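Local coordinates for xyloglucan-specific endo-beta-1,4-glucanase GH12 (Aspergillus niveus, PDB 4NPR), which probably hydrolyses internal beta-1,4-glucosidic linkages of xyloglucan, with retention of the beta configuration, as a member of glycosyl hydrolase family 12, at residues L41-W46 / W70-S75; L143-G148 / S183-S188; P158-T163 / F201-S206. All blocks are in the same frame, centred on the assembly; numbering follows the deposited sequence.

Contact 1: residues L41-W46 / W70-S75; sequences LYNNLW and WNTKWS
Leu-41 lies over one face of the Trp-70 indole. Its CD1 methyl stands above the middle of the ring system, 3.4 Å from CD2 of Trp-70. This is a CH-pi contact. Leu-41 CD1 is 3.6 Å from the centroid of the five-membered ring of Trp-70, 21° off the ring normal. The methyl sits directly above CD2, an atom shared by the two rings, so Leu-41 CD1 covers the six-membered ring equally, with CE3 of Trp-70 also 3.6 Å away. The other methyl follows the root of the side chain, with Leu-41 CD2 3.8 Å from Trp-70 CB. The leucine therefore uses both branches, CD1 on the ring and CD2 beside CB of Trp-70. Leu-41 holds CG anti to its backbone N (chi1 177°), which extends the side chain so that its two methyls reach the indole obliquely.

A polar pair follows two residues further on. Asn-43 OD1 and Thr-72 OG1 come to 4.3 Å and do not bond directly. Each is hydrogen-bonded to Thr-58 OG1, so Thr-58 bridges the two segments. All four touching residues are buried.

The touching parts, 41-43 and 70-72, run in nearly the same direction (9° apart). They belong to different sheets, and no hydrogen bond joins the two segments. This is face-to-face packing in the interior of a beta jelly roll. Strand 39-42 lies between 33-36 and 87-97 in the larger sheet, while strand 67-77 lies between 53-64 and 231-240 in the smaller one. Around the pair, Leu-41 also touches Phe-60 of strand 53-64, and Trp-70 touches Val-235 of strand 231-240 and Ala-89 of strand 87-97.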
loop_
_atom_site.group_PDB
_atom_site.type_symbol
_atom_site.label_atom_id
_atom_site.label_comp_id
_atom_site.label_asym_id
_atom_site.label_seq_id
_atom_site.Cartn_x
_atom_site.Cartn_y
_atom_site.Cartn_z
ATOM N N LEU A 41 -6.931 -0.576 11.050
ATOM C CA LEU A 41 -5.767 -1.370 10.764
ATOM C C LEU A 41 -6.258 -2.772 10.529
ATOM O O LEU A 41 -6.993 -3.300 11.344
ATOM C CB LEU A 41 -4.802 -1.319 11.946
ATOM C CG LEU A 41 -3.520 -2.136 11.893
ATOM C CD1 LEU A 41 -2.527 -1.544 10.910
ATOM C CD2 LEU A 41 -2.857 -2.148 13.263
ATOM N N TYR A 42 -5.816 -3.385 9.446
ATOM C CA TYR A 42 -6.361 -4.660 8.959
ATOM C C TYR A 42 -5.278 -5.695 8.855
ATOM O O TYR A 42 -4.187 -5.372 8.454
ATOM C CB TYR A 42 -6.902 -4.509 7.533
ATOM C CG TYR A 42 -8.119 -3.650 7.353
ATOM C CD1 TYR A 42 -9.411 -4.204 7.485
ATOM C CD2 TYR A 42 -8.007 -2.286 7.001
ATOM C CE1 TYR A 42 -10.547 -3.433 7.284
ATOM C CE2 TYR A 42 -9.151 -1.499 6.803
ATOM C CZ TYR A 42 -10.409 -2.086 6.936
ATOM O OH TYR A 42 -11.557 -1.370 6.754
ATOM N N ASN A 43 -5.608 -6.930 9.176
ATOM C CA ASN A 43 -4.750 -8.086 8.940
ATOM C C ASN A 43 -4.956 -8.531 7.466
ATOM O O ASN A 43 -3.978 -8.682 6.707
ATOM C CB ASN A 43 -5.124 -9.197 9.945
ATOM C CG ASN A 43 -4.020 -10.193 10.199
ATOM O OD1 ASN A 43 -2.852 -9.888 10.172
ATOM N ND2 ASN A 43 -4.413 -11.395 10.500
ATOM N N ASN A 44 -6.215 -8.707 7.051
ATOM C CA ASN A 44 -6.566 -8.819 5.622
ATOM C C ASN A 44 -5.744 -9.909 4.904
ATOM O O ASN A 44 -4.973 -9.647 3.995
ATOM C CB ASN A 44 -6.408 -7.434 4.975
ATOM C CG ASN A 44 -6.814 -7.388 3.504
ATOM O OD1 ASN A 44 -7.663 -8.118 3.054
ATOM N ND2 ASN A 44 -6.197 -6.489 2.760
ATOM N N LEU A 45 -5.945 -11.145 5.327
ATOM C CA LEU A 45 -5.241 -12.279 4.767
ATOM C C LEU A 45 -5.956 -12.815 3.507
ATOM O O LEU A 45 -6.118 -14.007 3.312
ATOM C CB LEU A 45 -5.145 -13.374 5.831
ATOM C CG LEU A 45 -4.504 -12.966 7.152
ATOM C CD1 LEU A 45 -4.201 -14.176 8.024
ATOM C CD2 LEU A 45 -3.211 -12.235 6.849
ATOM N N TRP A 46 -6.371 -11.915 2.633
ATOM C CA TRP A 46 -7.223 -12.302 1.512
ATOM C C TRP A 46 -6.638 -13.451 0.661
ATOM O O TRP A 46 -7.381 -14.189 0.033
ATOM C CB TRP A 46 -7.528 -11.074 0.658
ATOM C CG TRP A 46 -6.380 -10.495 -0.079
ATOM C CD1 TRP A 46 -5.608 -9.446 0.319
ATOM C CD2 TRP A 46 -5.862 -10.906 -1.360
ATOM N NE1 TRP A 46 -4.643 -9.176 -0.636
ATOM C CE2 TRP A 46 -4.778 -10.062 -1.666
ATOM C CE3 TRP A 46 -6.210 -11.901 -2.266
ATOM C CZ2 TRP A 46 -4.059 -10.164 -2.840
ATOM C CZ3 TRP A 46 -5.498 -12.001 -3.446
ATOM C CH2 TRP A 46 -4.432 -11.132 -3.722
ATOM N N TRP A 70 2.570 0.450 14.431
ATOM C CA TRP A 70 2.059 -0.916 14.391
ATOM C C TRP A 70 3.063 -1.845 13.774
ATOM O O TRP A 70 4.125 -1.389 13.308
ATOM C CB TRP A 70 0.756 -1.008 13.592
ATOM C CG TRP A 70 0.830 -0.613 12.108
ATOM C CD1 TRP A 70 0.842 0.659 11.585
ATOM C CD2 TRP A 70 0.832 -1.503 10.971
ATOM N NE1 TRP A 70 0.853 0.609 10.197
ATOM C CE2 TRP A 70 0.843 -0.704 9.804
ATOM C CE3 TRP A 70 0.817 -2.887 10.831
ATOM C CZ2 TRP A 70 0.847 -1.262 8.527
ATOM C CZ3 TRP A 70 0.824 -3.429 9.571
ATOM C CH2 TRP A 70 0.844 -2.632 8.439
ATOM N N ASN A 71 2.707 -3.137 13.760
ATOM C CA ASN A 71 3.474 -4.135 13.043
ATOM C C ASN A 71 2.687 -5.365 12.637
ATOM O O ASN A 71 1.556 -5.611 13.091
ATOM C CB ASN A 71 4.687 -4.582 13.864
ATOM C CG ASN A 71 4.320 -5.514 15.006
ATOM O OD1 ASN A 71 3.711 -6.585 14.804
ATOM N ND2 ASN A 71 4.713 -5.121 16.226
ATOM N N THR A 72 3.322 -6.159 11.797
ATOM C CA THR A 72 2.798 -7.444 11.491
ATOM C C THR A 72 3.926 -8.480 11.355
ATOM O O THR A 72 5.040 -8.146 10.960
ATOM C CB THR A 72 1.937 -7.345 10.222
ATOM O OG1 THR A 72 1.265 -8.588 10.018
ATOM C CG2 THR A 72 2.762 -7.047 9.013
ATOM N N LYS A 73 3.598 -9.735 11.649
ATOM C CA LYS A 73 4.545 -10.815 11.681
ATOM C C LYS A 73 3.976 -11.950 10.921
ATOM O O LYS A 73 2.788 -12.229 11.039
ATOM C CB LYS A 73 4.745 -11.252 13.117
ATOM C CG LYS A 73 5.322 -10.124 13.948
ATOM C CD LYS A 73 5.544 -10.437 15.413
ATOM C CE LYS A 73 6.406 -9.322 16.005
ATOM N NZ LYS A 73 5.925 -8.929 17.355
ATOM N N TRP A 74 4.815 -12.646 10.164
ATOM C CA TRP A 74 4.297 -13.636 9.259
ATOM C C TRP A 74 5.310 -14.634 8.778
ATOM O O TRP A 74 6.499 -14.370 8.767
ATOM C CB TRP A 74 3.603 -12.965 8.033
ATOM C CG TRP A 74 4.456 -12.028 7.168
ATOM C CD1 TRP A 74 4.531 -10.662 7.268
ATOM C CD2 TRP A 74 5.317 -12.389 6.073
ATOM N NE1 TRP A 74 5.389 -10.151 6.322
ATOM C CE2 TRP A 74 5.894 -11.188 5.579
ATOM C CE3 TRP A 74 5.641 -13.589 5.460
ATOM C CZ2 TRP A 74 6.761 -11.164 4.496
ATOM C CZ3 TRP A 74 6.538 -13.567 4.374
ATOM C CH2 TRP A 74 7.086 -12.357 3.912
ATOM N N SER A 75 4.806 -15.803 8.395
ATOM C CA SER A 75 5.533 -16.727 7.568
ATOM C C SER A 75 4.537 -17.265 6.567
ATOM O O SER A 75 3.409 -17.580 6.940
ATOM C CB SER A 75 6.050 -17.900 8.386
ATOM O OG SER A 75 6.906 -17.459 9.423
#

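Contact 2: residues L143-G148 / S183-S188; sequences LGALGG and SFVAQS
Ala-145 and Val-185 make the side-chain contact, and it is a light apolar one. Ala-145 CB is 4.3 Å from Val-185 CG1. In the valine, a chi1 of 178° swings CG1 to the side opposite N, and this branch is the one that meets the alanine methyl.

The remaining contact is between backbones. The chains come nearest at Leu-143 and Ala-186, with CA atoms 5.6 Å apart. Leu-143 O and Ser-188 O approach to 4.0 Å, without a bond. No hydrogen bond links the two segments. Their touching parts point 91° apart, so regular strand pairing is lost here.

The divergence is consistent with the corner the chain turns at Leu-143. On the other flank, Leu-143 and Gly-144 both face Val-121 in a classic beta bulge. The CB of Leu-143 points away from 183-188, and its side chain packs on Trp-108 and Trp-110 of strand 105-113 in the opposing sheet.

The contact thus marks where two parallel neighbours of the larger jelly-roll sheet part company. Strand 137-146 has strand 117-128 on its other flank, and strand 179-186 has strand 167-176.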
loop_
_atom_site.group_PDB
_atom_site.type_symbol
_atom_site.label_atom_id
_atom_site.label_comp_id
_atom_site.label_asym_id
_atom_site.label_seq_id
_atom_site.Cartn_x
_atom_site.Cartn_y
_atom_site.Cartn_z
ATOM N N LEU A 143 7.604 1.608 -1.774
ATOM C CA LEU A 143 8.886 2.030 -1.206
ATOM C C LEU A 143 9.862 0.878 -1.117
ATOM O O LEU A 143 11.089 1.079 -0.952
ATOM C CB LEU A 143 8.654 2.670 0.155
ATOM C CG LEU A 143 7.708 3.849 0.074
ATOM C CD1 LEU A 143 7.640 4.429 1.446
ATOM C CD2 LEU A 143 8.097 4.921 -0.950
ATOM N N GLY A 144 9.311 -0.330 -1.236
ATOM C CA GLY A 144 10.070 -1.557 -0.971
ATOM C C GLY A 144 9.654 -2.646 -1.921
ATOM O O GLY A 144 8.472 -2.933 -2.036
ATOM N N ALA A 145 10.643 -3.220 -2.622
ATOM C CA ALA A 145 10.472 -4.421 -3.451
ATOM C C ALA A 145 11.504 -5.480 -3.052
ATOM O O ALA A 145 12.585 -5.576 -3.623
ATOM C CB ALA A 145 10.603 -4.079 -4.917
ATOM N N LEU A 146 11.121 -6.313 -2.101
ATOM C CA LEU A 146 12.021 -7.268 -1.528
ATOM C C LEU A 146 11.938 -8.625 -2.205
ATOM O O LEU A 146 10.852 -9.092 -2.561
ATOM C CB LEU A 146 11.713 -7.374 -0.028
ATOM C CG LEU A 146 11.629 -6.043 0.734
ATOM C CD1 LEU A 146 11.595 -6.364 2.211
ATOM C CD2 LEU A 146 12.823 -5.156 0.450
ATOM N N GLY A 147 13.098 -9.235 -2.398
ATOM C CA GLY A 147 13.231 -10.619 -2.837
ATOM C C GLY A 147 12.568 -11.088 -4.114
ATOM O O GLY A 147 12.347 -12.295 -4.298
ATOM N N GLY A 148 12.247 -10.159 -5.005
ATOM C CA GLY A 148 11.675 -10.512 -6.304
ATOM C C GLY A 148 10.234 -10.076 -6.508
ATOM O O GLY A 148 9.686 -10.186 -7.616
ATOM N N SER A 183 1.461 1.247 -10.928
ATOM C CA SER A 183 2.375 0.966 -9.825
ATOM C C SER A 183 3.702 1.692 -9.977
ATOM O O SER A 183 4.414 1.481 -10.946
ATOM C CB SER A 183 2.640 -0.530 -9.705
ATOM O OG SER A 183 1.498 -1.198 -9.236
ATOM N N PHE A 184 4.007 2.545 -8.989
ATOM C CA PHE A 184 5.245 3.286 -8.953
ATOM C C PHE A 184 6.147 2.469 -8.060
ATOM O O PHE A 184 5.851 2.262 -6.897
ATOM C CB PHE A 184 5.040 4.675 -8.349
ATOM C CG PHE A 184 4.197 5.586 -9.192
ATOM C CD1 PHE A 184 2.829 5.463 -9.207
ATOM C CD2 PHE A 184 4.779 6.587 -9.951
ATOM C CE1 PHE A 184 2.061 6.300 -9.983
ATOM C CE2 PHE A 184 4.021 7.431 -10.725
ATOM C CZ PHE A 184 2.661 7.281 -10.739
ATOM N N VAL A 185 7.235 1.975 -8.609
ATOM C CA VAL A 185 8.121 1.123 -7.861
ATOM C C VAL A 185 9.461 1.819 -7.734
ATOM O O VAL A 185 10.161 2.054 -8.757
ATOM C CB VAL A 185 8.323 -0.215 -8.574
ATOM C CG1 VAL A 185 9.316 -1.067 -7.777
ATOM C CG2 VAL A 185 6.980 -0.942 -8.770
ATOM N N ALA A 186 9.813 2.181 -6.500
ATOM C CA ALA A 186 11.022 2.960 -6.291
ATOM C C ALA A 186 12.252 2.152 -6.693
ATOM O O ALA A 186 12.333 0.955 -6.409
ATOM C CB ALA A 186 11.125 3.413 -4.859
ATOM N N GLN A 187 13.173 2.790 -7.400
ATOM C CA GLN A 187 14.415 2.143 -7.845
ATOM C C GLN A 187 15.379 1.744 -6.699
ATOM O O GLN A 187 16.125 0.788 -6.848
ATOM C CB GLN A 187 15.137 3.051 -8.857
ATOM C CG GLN A 187 14.305 3.240 -10.100
ATOM C CD GLN A 187 15.010 3.922 -11.267
ATOM O OE1 GLN A 187 15.956 4.715 -11.127
ATOM N NE2 GLN A 187 14.499 3.637 -12.446
ATOM N N SER A 188 15.386 2.501 -5.598
ATOM C CA SER A 188 16.075 2.109 -4.370
ATOM C C SER A 188 15.064 1.834 -3.302
ATOM O O SER A 188 14.096 2.560 -3.156
ATOM C CB SER A 188 17.005 3.205 -3.848
ATOM O OG SER A 188 17.968 3.562 -4.831
#

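Contact 3: residues P158-T163 / F201-S206; sequences PIATPT and FTYLES
Ala-160 is the first residue of 158-163 to touch 201-206, through the phenol end of Tyr-203. Its CB lies 3.7 Å from Tyr-203 OH. That oxygen also has a weak hydrogen bond with Gln-208 NE2, just beyond the helix. A backbone hydrogen bond from Ala-160 to Leu-171 holds the loop beside strand 167-176.

The helix, residues 198-207, is the one helix of this beta jelly roll. An extended chi1 (170°) sends the Tyr-203 ring off the helix to the loop. The contact lies at the surface and joins helix and loop by side chains alone.

Past Thr-161, Pro-162 has its CB toward the helix. Its backbone is hydrogen-bonded to Phe-169, again on strand 167-176. Pro-162 CB is 3.4 Å from Tyr-203 CE2, near the phenol end of the ring. The next ring carbon of the proline makes a CH-pi contact over the face, with Pro-162 CG 4.3 Å from the Tyr-203 ring centroid and 27° off the ring normal. The two side chains cross at about a right angle.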
loop_
_atom_site.group_PDB
_atom_site.type_symbol
_atom_site.label_atom_id
_atom_site.label_comp_id
_atom_site.label_asym_id
_atom_site.label_seq_id
_atom_site.Cartn_x
_atom_site.Cartn_y
_atom_site.Cartn_z
ATOM N N PRO A 158 8.642 -1.388 -17.437
ATOM C CA PRO A 158 8.130 -0.037 -17.209
ATOM C C PRO A 158 7.502 0.582 -18.439
ATOM O O PRO A 158 7.973 0.345 -19.533
ATOM C CB PRO A 158 9.371 0.762 -16.851
ATOM C CG PRO A 158 10.417 -0.220 -16.399
ATOM C CD PRO A 158 10.036 -1.566 -16.979
ATOM N N ILE A 159 6.431 1.362 -18.273
ATOM C CA ILE A 159 6.016 2.341 -19.320
ATOM C C ILE A 159 6.765 3.663 -19.190
ATOM O O ILE A 159 6.787 4.450 -20.110
ATOM C CB ILE A 159 4.494 2.604 -19.350
ATOM C CG1 ILE A 159 3.957 3.032 -17.975
ATOM C CG2 ILE A 159 3.764 1.342 -19.775
ATOM C CD1 ILE A 159 2.489 3.438 -17.972
ATOM N N ALA A 160 7.422 3.904 -18.064
ATOM C CA ALA A 160 8.105 5.170 -17.849
ATOM C C ALA A 160 8.918 5.087 -16.571
ATOM O O ALA A 160 8.691 4.237 -15.741
ATOM C CB ALA A 160 7.089 6.302 -17.759
ATOM N N THR A 161 9.833 6.021 -16.407
ATOM C CA THR A 161 10.695 6.060 -15.246
ATOM C C THR A 161 10.718 7.460 -14.626
ATOM O O THR A 161 11.767 8.040 -14.436
ATOM C CB THR A 161 12.118 5.599 -15.651
ATOM O OG1 THR A 161 12.607 6.419 -16.727
ATOM C CG2 THR A 161 12.112 4.089 -16.115
ATOM N N PRO A 162 9.546 7.991 -14.257
ATOM C CA PRO A 162 9.467 9.350 -13.707
ATOM C C PRO A 162 10.003 9.510 -12.287
ATOM O O PRO A 162 10.077 8.558 -11.535
ATOM C CB PRO A 162 7.975 9.595 -13.679
ATOM C CG PRO A 162 7.432 8.239 -13.277
ATOM C CD PRO A 162 8.272 7.257 -14.047
ATOM N N THR A 163 10.363 10.742 -11.947
ATOM C CA THR A 163 10.796 11.114 -10.610
ATOM C C THR A 163 9.602 11.878 -9.999
ATOM O O THR A 163 9.139 12.839 -10.555
ATOM C CB THR A 163 12.079 11.999 -10.694
ATOM O OG1 THR A 163 13.208 11.202 -11.089
ATOM C CG2 THR A 163 12.385 12.675 -9.369
ATOM N N PHE A 201 -0.663 11.775 -8.472
ATOM C CA PHE A 201 -1.826 12.172 -9.273
ATOM C C PHE A 201 -1.539 13.324 -10.244
ATOM O O PHE A 201 -1.916 13.257 -11.426
ATOM C CB PHE A 201 -3.007 12.491 -8.369
ATOM C CG PHE A 201 -3.417 11.330 -7.503
ATOM C CD1 PHE A 201 -4.100 10.261 -8.031
ATOM C CD2 PHE A 201 -3.073 11.283 -6.146
ATOM C CE1 PHE A 201 -4.487 9.176 -7.247
ATOM C CE2 PHE A 201 -3.458 10.209 -5.351
ATOM C CZ PHE A 201 -4.158 9.155 -5.907
ATOM N N THR A 202 -0.887 14.379 -9.776
ATOM C CA THR A 202 -0.506 15.459 -10.658
ATOM C C THR A 202 0.178 14.807 -11.872
ATOM O O THR A 202 -0.103 15.124 -13.030
ATOM C CB THR A 202 0.512 16.402 -9.962
ATOM O OG1 THR A 202 0.026 16.865 -8.692
ATOM C CG2 THR A 202 0.840 17.598 -10.824
ATOM N N TYR A 203 1.075 13.860 -11.603
ATOM C CA TYR A 203 1.852 13.247 -12.664
ATOM C C TYR A 203 1.006 12.503 -13.699
ATOM O O TYR A 203 1.213 12.659 -14.892
ATOM C CB TYR A 203 2.909 12.296 -12.109
ATOM C CG TYR A 203 3.546 11.475 -13.220
ATOM C CD1 TYR A 203 3.017 10.250 -13.577
ATOM C CD2 TYR A 203 4.663 11.938 -13.935
ATOM C CE1 TYR A 203 3.572 9.508 -14.607
ATOM C CE2 TYR A 203 5.219 11.179 -14.981
ATOM C CZ TYR A 203 4.662 9.954 -15.298
ATOM O OH TYR A 203 5.163 9.135 -16.317
ATOM N N LEU A 204 0.069 11.696 -13.205
ATOM C CA LEU A 204 -0.797 10.868 -14.038
ATOM C C LEU A 204 -1.760 11.703 -14.823
ATOM O O LEU A 204 -2.056 11.370 -15.966
ATOM C CB LEU A 204 -1.590 9.861 -13.186
ATOM C CG LEU A 204 -0.764 8.798 -12.451
ATOM C CD1 LEU A 204 -1.662 8.026 -11.522
ATOM C CD2 LEU A 204 -0.006 7.826 -13.372
ATOM N N GLU A 205 -2.241 12.781 -14.229
ATOM C CA GLU A 205 -3.244 13.607 -14.902
ATOM C C GLU A 205 -2.569 14.222 -16.121
ATOM O O GLU A 205 -3.121 14.324 -17.216
ATOM C CB GLU A 205 -3.776 14.700 -13.981
ATOM C CG GLU A 205 -4.736 14.184 -12.899
ATOM C CD GLU A 205 -4.786 15.082 -11.651
ATOM O OE1 GLU A 205 -4.277 16.213 -11.725
ATOM O OE2 GLU A 205 -5.313 14.671 -10.593
ATOM N N SER A 206 -1.312 14.511 -15.893
ATOM C CA SER A 206 -0.521 15.301 -16.756
ATOM C C SER A 206 0.082 14.438 -17.856
ATOM O O SER A 206 0.054 14.826 -19.030
ATOM C CB SER A 206 0.549 15.924 -15.869
ATOM O OG SER A 206 1.395 16.726 -16.596
#

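Overall arrangement
Contacts 2 and 3 touch each other. Phe-184 CZ lies 3.8 Å from Leu-204 CD2, and Phe-184 CZ is also 4.1 Å from Tyr-203 CD1. Strand 179-186 is thereby packed against helix 198-207. The centres of these two contacts are about 16 Å apart, and their segments alternate along the chain. Contact 1 stands apart. Its centre is about 19 Å from that of contact 2, although both reach the larger sheet. Contact 3 is about 30 Å from contact 1, centre to centre. In family 12 relatives the substrate cleft runs over the concave face of the larger sheet. Leu-41 packs on the other face, between the sheets, so contact 1 probably lies behind the cleft.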